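Local atomic coordinates of protein osa (PDB entry 4O7K), a protein that suppresses the oncogenicity of Agrobacterium tumefaciens and acts as a plasmid fertility inhibition factor among conjugative plasmids. Residues E31-V36 against V151-V156; E42-L47 against F56-N61; L47-H52 against L147-A152. The protein carries 1 engineered substitution. All coordinates share one frame; numbering follows the deposited sequence.

In the fold
Each contact pairs a segment of residues 31-61 with part of the same region (contact 2) or with residues 147-156 (contacts 1 and 3). Contact 2 is the hairpin of strands 44-47 and 55-58 in a five-stranded mixed sheet, one of whose outermost strands, 34-35, belongs to contact 1. Contact 1 brings this strand's approach against strand 153-158 of the three-stranded sheet. Contact 3 ties the hairpin loop to the end of helix 140-148, which leads through a short turn into strand 153-158. Contact 1 lies about 10 Å, centre to centre, from contacts 2 and 3, which are about 16 Å apart and share Leu-47. Contacts 1 and 3 hold the hairpin region to the ParB/Srx-clan part.

Contact 1 of 3, residues E31-V36 against V151-V156; sequences ELPQIV and VAVFPV
Pro-33 packs against Val-153 and, more loosely, Pro-155. Its CD lies 3.7 Å from Val-153 CG1, the two side chains crossing at about a right angle, and its CG comes within 4.2 Å of Pro-155 CD. The valine puts CG1 anti to its backbone N (chi1 178°), on the side where the proline ring arrives, while its other methyl, CG2, sits 3.7 Å from Glu-31 O. That carbonyl oxygen also lies 3.8 Å from Ala-152 CB, and so is bordered by apolar carbon. Its polar need is met by a water, which donates to Glu-31 O at 2.6 Å and accepts from Val-153 N at 3.2 Å. One solvent molecule thus joins the two backbones where they are too far apart to pair directly. Phe-154 turns to the other side of its strand, where its ring meets Phe-76 edge-to-face and packs on Leu-146 and Leu-147 of helix 140-148. Pro-33 and Pro-155 both also touch Trp-45 of strand 44-47 and Tyr-70 of strand 67-72, which places the contact in the seam between the five-stranded and three-stranded sheets.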
loop_
_atom_site.group_PDB
_atom_site.type_symbol
_atom_site.label_atom_id
_atom_site.label_comp_id
_atom_site.label_asym_id
_atom_site.label_seq_id
_atom_site.Cartn_x
_atom_site.Cartn_y
_atom_site.Cartn_z
ATOM N N GLU A 31 -1.534 13.029 4.892
ATOM C CA GLU A 31 -0.423 12.743 5.786
ATOM C C GLU A 31 0.565 11.799 5.101
ATOM O O GLU A 31 0.219 10.676 4.730
ATOM C CB GLU A 31 -0.919 12.142 7.107
ATOM C CG GLU A 31 -1.957 12.994 7.821
ATOM C CD GLU A 31 -1.633 13.201 9.286
ATOM O OE1 GLU A 31 -0.839 12.405 9.832
ATOM O OE2 GLU A 31 -2.163 14.164 9.889
ATOM N N LEU A 32 1.798 12.269 4.957
ATOM C CA LEU A 32 2.878 11.537 4.304
ATOM C C LEU A 32 3.697 10.679 5.266
ATOM O O LEU A 32 3.900 11.050 6.433
ATOM C CB LEU A 32 3.826 12.514 3.599
ATOM C CG LEU A 32 3.476 13.140 2.242
ATOM C CD1 LEU A 32 2.217 13.957 2.302
ATOM C CD2 LEU A 32 4.620 13.999 1.709
ATOM N N PRO A 33 4.204 9.536 4.774
ATOM C CA PRO A 33 5.206 8.827 5.573
ATOM C C PRO A 33 6.434 9.721 5.760
ATOM O O PRO A 33 6.734 10.528 4.886
ATOM C CB PRO A 33 5.526 7.575 4.744
ATOM C CG PRO A 33 5.000 7.846 3.372
ATOM C CD PRO A 33 3.854 8.820 3.536
ATOM N N GLN A 34 7.108 9.594 6.896
ATOM C CA GLN A 34 8.275 10.420 7.179
ATOM C C GLN A 34 9.531 9.569 7.195
ATOM O O GLN A 34 9.630 8.613 7.970
ATOM C CB GLN A 34 8.117 11.147 8.518
ATOM C CG GLN A 34 6.868 12.002 8.611
ATOM C CD GLN A 34 6.629 12.506 10.028
ATOM O OE1 GLN A 34 7.094 11.905 10.996
ATOM N NE2 GLN A 34 5.897 13.602 10.151
ATOM N N ILE A 35 10.487 9.903 6.333
ATOM C CA ILE A 35 11.766 9.217 6.360
ATOM C C ILE A 35 12.474 9.575 7.661
ATOM O O ILE A 35 12.595 10.749 7.992
ATOM C CB ILE A 35 12.638 9.587 5.167
ATOM C CG1 ILE A 35 12.062 8.949 3.896
ATOM C CG2 ILE A 35 14.063 9.105 5.402
ATOM C CD1 ILE A 35 12.804 9.312 2.645
ATOM N N VAL A 36 12.908 8.568 8.412
ATOM C CA VAL A 36 13.521 8.842 9.713
ATOM C C VAL A 36 14.874 8.186 9.880
ATOM O O VAL A 36 15.143 7.143 9.295
ATOM C CB VAL A 36 12.619 8.378 10.889
ATOM C CG1 VAL A 36 11.415 9.297 11.042
ATOM C CG2 VAL A 36 12.199 6.919 10.716
ATOM N N VAL A 151 -4.217 4.175 7.142
ATOM C CA VAL A 151 -2.974 4.874 6.853
ATOM C C VAL A 151 -3.153 5.590 5.511
ATOM O O VAL A 151 -3.450 4.947 4.488
ATOM C CB VAL A 151 -1.782 3.914 6.810
ATOM C CG1 VAL A 151 -0.513 4.667 6.464
ATOM C CG2 VAL A 151 -1.657 3.198 8.146
ATOM N N ALA A 152 -3.002 6.914 5.521
ATOM C CA ALA A 152 -3.382 7.747 4.373
ATOM C C ALA A 152 -2.528 7.496 3.132
ATOM O O ALA A 152 -3.042 7.388 2.006
ATOM C CB ALA A 152 -3.307 9.218 4.755
ATOM N N VAL A 153 -1.220 7.430 3.355
ATOM C CA VAL A 153 -0.238 7.228 2.294
ATOM C C VAL A 153 0.816 6.256 2.810
ATOM O O VAL A 153 1.227 6.323 3.975
ATOM C CB VAL A 153 0.426 8.571 1.854
ATOM C CG1 VAL A 153 1.491 8.343 0.783
ATOM C CG2 VAL A 153 -0.621 9.554 1.347
ATOM N N PHE A 154 1.233 5.322 1.959
ATOM C CA PHE A 154 2.310 4.432 2.330
ATOM C C PHE A 154 3.104 4.068 1.081
ATOM O O PHE A 154 2.588 4.157 -0.035
ATOM C CB PHE A 154 1.775 3.185 3.067
ATOM C CG PHE A 154 0.633 2.478 2.368
ATOM C CD1 PHE A 154 0.883 1.541 1.381
ATOM C CD2 PHE A 154 -0.680 2.713 2.748
ATOM C CE1 PHE A 154 -0.157 0.875 0.752
ATOM C CE2 PHE A 154 -1.730 2.047 2.132
ATOM C CZ PHE A 154 -1.471 1.128 1.130
ATOM N N PRO A 155 4.374 3.695 1.260
ATOM C CA PRO A 155 5.186 3.292 0.110
ATOM C C PRO A 155 4.963 1.828 -0.265
ATOM O O PRO A 155 4.631 1.014 0.602
ATOM C CB PRO A 155 6.623 3.511 0.586
ATOM C CG PRO A 155 6.558 3.506 2.079
ATOM C CD PRO A 155 5.142 3.714 2.516
ATOM N N VAL A 156 5.139 1.525 -1.542
ATOM C CA VAL A 156 5.130 0.151 -2.032
ATOM C C VAL A 156 6.294 0.022 -3.004
ATOM O O VAL A 156 6.854 1.028 -3.450
ATOM C CB VAL A 156 3.808 -0.231 -2.730
ATOM C CG1 VAL A 156 2.642 -0.224 -1.748
ATOM C CG2 VAL A 156 3.531 0.703 -3.910
HETATM O O HOH W 1 0.584 8.333 5.803
#

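Contact 2 of 3, residues E42-L47 against F56-N61; sequences EVVWRL and FMTASN
The indole of Trp-45 lies against residues 57-59 through its six-membered ring: Met-57 O and Thr-58 C come at its edge, close to its plane, and Ala-59 CB approaches CZ3 of Trp-45 to 4.1 Å. One face of the indole is covered by Val-43 CG1, offset toward the rim. This is one side of an antiparallel beta hairpin; on the other, with Val-44, Arg-46 and Thr-58, lies the Phe-56 ring. Val-44 CG1 meets this ring at its edge, while the aliphatic part of Arg-46 slants across it, CB 3.6 Å from Phe-56 CE2. With CG anti to the backbone N (chi1 171°) and the chain extended, Arg-46 carries its guanidinium past the ring, the two planes 66° apart, to a salt bridge with Asp-54 and a hydrogen bond with Gln-34. On the indole's side, Leu-47 CD1 packs 3.9 Å from Met-57 CG, and Trp-45 NE1 is satisfied by Tyr-70 OH. Leu-182 of helix 179-189 and Leu-120 of strand 118-128 also pack on Trp-45, setting the indole in the core.

Trp-45 and Met-57 form a hydrogen-bonded pair, with Trp-45 N to Met-57 O at 2.9 Å and Met-57 N to Trp-45 O at 3.1 Å; Val-44 with Thr-58 and Arg-46 with Phe-56 are non-hydrogen-bonded pairs. Beyond the Val-44 and Thr-58 pair, Val-43 O is gripped twice, by Ala-59 N at 3.1 Å and by the hydroxyl of Thr-58 from the opposite face of the carbonyl plane. Thr-58 OG1, anti to its own N, gives its proton to Val-43 O at 2.8 Å and accepts a weak bond from Ser-60 N.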
loop_
_atom_site.group_PDB
_atom_site.type_symbol
_atom_site.label_atom_id
_atom_site.label_comp_id
_atom_site.label_asym_id
_atom_site.label_seq_id
_atom_site.Cartn_x
_atom_site.Cartn_y
_atom_site.Cartn_z
ATOM N N GLU A 42 19.495 1.490 6.826
ATOM C CA GLU A 42 18.440 1.238 5.850
ATOM C C GLU A 42 17.455 2.396 5.747
ATOM O O GLU A 42 17.439 3.296 6.588
ATOM C CB GLU A 42 17.690 -0.048 6.206
ATOM C CG GLU A 42 17.003 -0.016 7.571
ATOM C CD GLU A 42 16.446 -1.373 7.990
ATOM O OE1 GLU A 42 17.025 -2.402 7.585
ATOM O OE2 GLU A 42 15.434 -1.410 8.728
ATOM N N VAL A 43 16.626 2.369 4.710
ATOM C CA VAL A 43 15.584 3.369 4.586
ATOM C C VAL A 43 14.398 2.942 5.436
ATOM O O VAL A 43 13.870 1.842 5.272
ATOM C CB VAL A 43 15.160 3.563 3.135
ATOM C CG1 VAL A 43 14.013 4.565 3.046
ATOM C CG2 VAL A 43 16.353 4.027 2.310
ATOM N N VAL A 44 14.006 3.806 6.367
ATOM C CA VAL A 44 12.874 3.533 7.238
ATOM C C VAL A 44 11.917 4.715 7.245
ATOM O O VAL A 44 12.345 5.869 7.313
ATOM C CB VAL A 44 13.330 3.230 8.681
ATOM C CG1 VAL A 44 12.125 3.134 9.621
ATOM C CG2 VAL A 44 14.142 1.939 8.714
ATOM N N TRP A 45 10.622 4.430 7.143
ATOM C CA TRP A 45 9.608 5.464 7.316
ATOM C C TRP A 45 8.836 5.285 8.606
ATOM O O TRP A 45 8.540 4.165 9.017
ATOM C CB TRP A 45 8.601 5.464 6.178
ATOM C CG TRP A 45 9.115 5.748 4.830
ATOM C CD1 TRP A 45 9.156 6.958 4.204
ATOM C CD2 TRP A 45 9.603 4.788 3.887
ATOM N NE1 TRP A 45 9.668 6.819 2.936
ATOM C CE2 TRP A 45 9.946 5.495 2.714
ATOM C CE3 TRP A 45 9.798 3.405 3.927
ATOM C CZ2 TRP A 45 10.468 4.858 1.586
ATOM C CZ3 TRP A 45 10.312 2.772 2.796
ATOM C CH2 TRP A 45 10.648 3.506 1.651
ATOM N N ARG A 46 8.499 6.415 9.225
ATOM C CA ARG A 46 7.471 6.468 10.240
ATOM C C ARG A 46 6.148 6.713 9.530
ATOM O O ARG A 46 6.053 7.596 8.674
ATOM C CB ARG A 46 7.763 7.585 11.257
ATOM C CG ARG A 46 6.616 7.838 12.230
ATOM C CD ARG A 46 6.809 9.097 13.093
ATOM N NE ARG A 46 5.588 9.345 13.861
ATOM C CZ ARG A 46 4.684 10.281 13.583
ATOM N NH1 ARG A 46 4.863 11.129 12.574
ATOM N NH2 ARG A 46 3.590 10.371 14.327
ATOM N N LEU A 47 5.131 5.928 9.861
ATOM C CA LEU A 47 3.811 6.128 9.260
ATOM C C LEU A 47 2.811 6.473 10.356
ATOM O O LEU A 47 2.605 5.686 11.275
ATOM C CB LEU A 47 3.355 4.875 8.486
ATOM C CG LEU A 47 4.087 4.515 7.191
ATOM C CD1 LEU A 47 5.414 3.868 7.523
ATOM C CD2 LEU A 47 3.256 3.543 6.372
ATOM N N PHE A 56 6.024 1.593 11.542
ATOM C CA PHE A 56 7.289 1.795 10.849
ATOM C C PHE A 56 7.476 0.740 9.764
ATOM O O PHE A 56 7.175 -0.437 9.974
ATOM C CB PHE A 56 8.461 1.754 11.830
ATOM C CG PHE A 56 8.475 2.908 12.787
ATOM C CD1 PHE A 56 7.706 2.875 13.940
ATOM C CD2 PHE A 56 9.239 4.036 12.525
ATOM C CE1 PHE A 56 7.703 3.954 14.822
ATOM C CE2 PHE A 56 9.247 5.120 13.414
ATOM C CZ PHE A 56 8.477 5.076 14.559
ATOM N N MET A 57 7.964 1.168 8.602
ATOM C CA MET A 57 8.239 0.256 7.509
ATOM C C MET A 57 9.613 0.537 6.932
ATOM O O MET A 57 10.175 1.611 7.157
ATOM C CB MET A 57 7.158 0.360 6.423
ATOM C CG MET A 57 5.755 0.064 6.939
ATOM S SD MET A 57 4.556 -0.098 5.601
ATOM C CE MET A 57 4.839 -1.813 5.175
ATOM N N THR A 58 10.147 -0.429 6.186
ATOM C CA THR A 58 11.494 -0.317 5.653
ATOM C C THR A 58 11.606 -0.889 4.242
ATOM O O THR A 58 10.856 -1.785 3.867
ATOM C CB THR A 58 12.519 -1.038 6.553
ATOM O OG1 THR A 58 13.826 -0.893 5.988
ATOM C CG2 THR A 58 12.183 -2.527 6.668
ATOM N N ALA A 59 12.550 -0.368 3.469
ATOM C CA ALA A 59 12.821 -0.898 2.134
ATOM C C ALA A 59 14.048 -1.813 2.139
ATOM O O ALA A 59 14.695 -1.999 1.108
ATOM C CB ALA A 59 13.021 0.244 1.142
ATOM N N SER A 60 14.364 -2.382 3.300
ATOM C CA SER A 60 15.590 -3.157 3.455
ATOM C C SER A 60 15.610 -4.385 2.555
ATOM O O SER A 60 16.676 -4.852 2.159
ATOM C CB SER A 60 15.777 -3.575 4.916
ATOM O OG SER A 60 14.800 -4.516 5.307
ATOM N N ASN A 61 14.432 -4.900 2.223
ATOM C CA ASN A 61 14.344 -6.108 1.420
ATOM C C ASN A 61 14.300 -5.804 -0.079
ATOM O O ASN A 61 14.283 -6.712 -0.902
ATOM C CB ASN A 61 13.119 -6.938 1.827
ATOM C CG ASN A 61 13.239 -7.535 3.244
ATOM O OD1 ASN A 61 12.321 -8.206 3.721
ATOM N ND2 ASN A 61 14.361 -7.285 3.914
#

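Contact 3 of 3, residues L47-H52 against L147-A152. With PO4 (phosphate ion), chain C.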
loop_
_atom_site.group_PDB
_atom_site.type_symbol
_atom_site.label_atom_id
_atom_site.label_comp_id
_atom_site.label_asym_id
_atom_site.label_seq_id
_atom_site.Cartn_x
_atom_site.Cartn_y
_atom_site.Cartn_z
ATOM N N LEU A 47 5.131 5.928 9.861
ATOM C CA LEU A 47 3.811 6.128 9.260
ATOM C C LEU A 47 2.811 6.473 10.356
ATOM O O LEU A 47 2.605 5.686 11.275
ATOM C CB LEU A 47 3.355 4.875 8.486
ATOM C CG LEU A 47 4.087 4.515 7.191
ATOM C CD1 LEU A 47 5.414 3.868 7.523
ATOM C CD2 LEU A 47 3.256 3.543 6.372
ATOM N N PRO A 48 2.206 7.668 10.273
ATOM C CA PRO A 48 1.145 8.025 11.220
ATOM C C PRO A 48 -0.033 7.078 11.040
ATOM O O PRO A 48 -0.372 6.768 9.896
ATOM C CB PRO A 48 0.758 9.452 10.819
ATOM C CG PRO A 48 1.855 9.928 9.884
ATOM C CD PRO A 48 2.415 8.701 9.245
ATOM N N VAL A 49 -0.620 6.616 12.142
ATOM C CA VAL A 49 -1.802 5.755 12.101
ATOM C C VAL A 49 -2.869 6.356 12.996
ATOM O O VAL A 49 -2.665 6.435 14.208
ATOM C CB VAL A 49 -1.504 4.334 12.589
ATOM C CG1 VAL A 49 -2.697 3.443 12.319
ATOM C CG2 VAL A 49 -0.252 3.783 11.930
ATOM N N PRO A 50 -4.000 6.788 12.411
ATOM C CA PRO A 50 -5.053 7.466 13.185
ATOM C C PRO A 50 -5.476 6.693 14.424
ATOM O O PRO A 50 -5.803 5.510 14.306
ATOM C CB PRO A 50 -6.214 7.560 12.196
ATOM C CG PRO A 50 -5.559 7.558 10.849
ATOM C CD PRO A 50 -4.350 6.671 10.983
ATOM N N ASN A 51 -5.438 7.354 15.584
ATOM C CA ASN A 51 -5.885 6.778 16.856
ATOM C C ASN A 51 -5.136 5.506 17.228
ATOM O O ASN A 51 -5.702 4.577 17.804
ATOM C CB ASN A 51 -7.392 6.497 16.812
ATOM C CG ASN A 51 -8.191 7.690 16.321
ATOM O OD1 ASN A 51 -8.970 7.585 15.372
ATOM N ND2 ASN A 51 -7.985 8.839 16.954
ATOM N N HIS A 52 -3.846 5.481 16.921
ATOM C CA HIS A 52 -3.064 4.262 17.033
ATOM C C HIS A 52 -1.597 4.648 17.168
ATOM O O HIS A 52 -1.199 5.717 16.710
ATOM C CB HIS A 52 -3.313 3.379 15.793
ATOM C CG HIS A 52 -2.691 2.017 15.855
ATOM N ND1 HIS A 52 -1.359 1.790 15.577
ATOM C CD2 HIS A 52 -3.233 0.800 16.113
ATOM C CE1 HIS A 52 -1.100 0.498 15.698
ATOM N NE2 HIS A 52 -2.220 -0.124 16.018
ATOM N N LEU A 147 -4.474 -0.497 5.276
ATOM C CA LEU A 147 -5.751 -0.022 4.752
ATOM C C LEU A 147 -6.835 0.005 5.836
ATOM O O LEU A 147 -7.559 0.998 5.988
ATOM C CB LEU A 147 -6.182 -0.891 3.577
ATOM C CG LEU A 147 -5.370 -0.665 2.304
ATOM C CD1 LEU A 147 -5.886 -1.588 1.207
ATOM C CD2 LEU A 147 -5.441 0.808 1.881
ATOM N N ALA A 148 -6.924 -1.078 6.600
ATOM C CA ALA A 148 -7.929 -1.180 7.657
ATOM C C ALA A 148 -7.661 -0.155 8.750
ATOM O O ALA A 148 -8.590 0.296 9.422
ATOM C CB ALA A 148 -7.962 -2.596 8.240
ATOM N N HIS A 149 -6.397 0.232 8.915
ATOM C CA HIS A 149 -6.040 1.242 9.925
ATOM C C HIS A 149 -6.043 2.658 9.354
ATOM O O HIS A 149 -5.663 3.614 10.033
ATOM C CB HIS A 149 -4.674 0.937 10.535
ATOM C CG HIS A 149 -4.703 -0.171 11.538
ATOM N ND1 HIS A 149 -4.554 -1.494 11.191
ATOM C CD2 HIS A 149 -4.877 -0.149 12.882
ATOM C CE1 HIS A 149 -4.632 -2.242 12.277
ATOM N NE2 HIS A 149 -4.821 -1.450 13.318
ATOM N N GLU A 150 -6.490 2.784 8.108
ATOM C CA GLU A 150 -6.634 4.092 7.472
ATOM C C GLU A 150 -5.319 4.867 7.394
ATOM O O GLU A 150 -5.296 6.079 7.590
ATOM C CB GLU A 150 -7.665 4.941 8.221
ATOM C CG GLU A 150 -8.953 4.217 8.570
ATOM C CD GLU A 150 -9.950 4.245 7.442
ATOM O OE1 GLU A 150 -9.632 4.839 6.387
ATOM O OE2 GLU A 150 -11.057 3.684 7.611
ATOM N N VAL A 151 -4.217 4.175 7.142
ATOM C CA VAL A 151 -2.974 4.874 6.853
ATOM C C VAL A 151 -3.153 5.590 5.511
ATOM O O VAL A 151 -3.450 4.947 4.488
ATOM C CB VAL A 151 -1.782 3.914 6.810
ATOM C CG1 VAL A 151 -0.513 4.667 6.464
ATOM C CG2 VAL A 151 -1.657 3.198 8.146
ATOM N N ALA A 152 -3.002 6.914 5.521
ATOM C CA ALA A 152 -3.382 7.747 4.373
ATOM C C ALA A 152 -2.528 7.496 3.132
ATOM O O ALA A 152 -3.042 7.388 2.006
ATOM C CB ALA A 152 -3.307 9.218 4.755
HETATM P P PO4 C . -3.797 -3.485 16.017
HETATM O O1 PO4 C . -4.042 -4.349 14.788
HETATM O O2 PO4 C . -4.608 -2.214 15.922
HETATM O O3 PO4 C . -4.198 -4.224 17.271
HETATM O O4 PO4 C . -2.329 -3.149 16.113
HETATM O O HOH W 2 -1.361 8.004 7.796
HETATM O O HOH W 3 -6.347 3.587 12.539
#
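His-149 and His-52 share a phosphate ion, probably from the crystallisation liquor. His-149 NE2 donates to its O2 at 2.7 Å. His-52 NE2 donates to its O4 at 3.0 Å. Each oxygen lies in the plane of its imidazole, at the edge. Trp-145 NE1 is a further donor to the ion. His-149 is the first residue beyond helix 140-148, which ends in a Schellman motif with Glu-150, at positive phi, as C-prime residue. On the facing segment a type II turn, Val-49 to His-52, presents the second histidine. The two rings form an offset edge-to-face pair, the edge of His-149 toward the face of His-52, with planes at 70°. His-149 ND1 is held by Trp-145 O, and the Trp-145 ring stacks on His-149, which would fix the ring's rotation and so the direction of NE2.

Away from the ion, apolar packing and two bridging waters complete the contact. Val-49 CG1 lies 3.7 Å from His-149 CB, and Val-151 lodges between Val-49 and Leu-47, its CG1 3.9 Å from Leu-47 CD2. One water donates to both Pro-50 O and His-149 O; another donates to Pro-48 O at 2.6 Å and accepts from Ala-152 N at 3.0 Å.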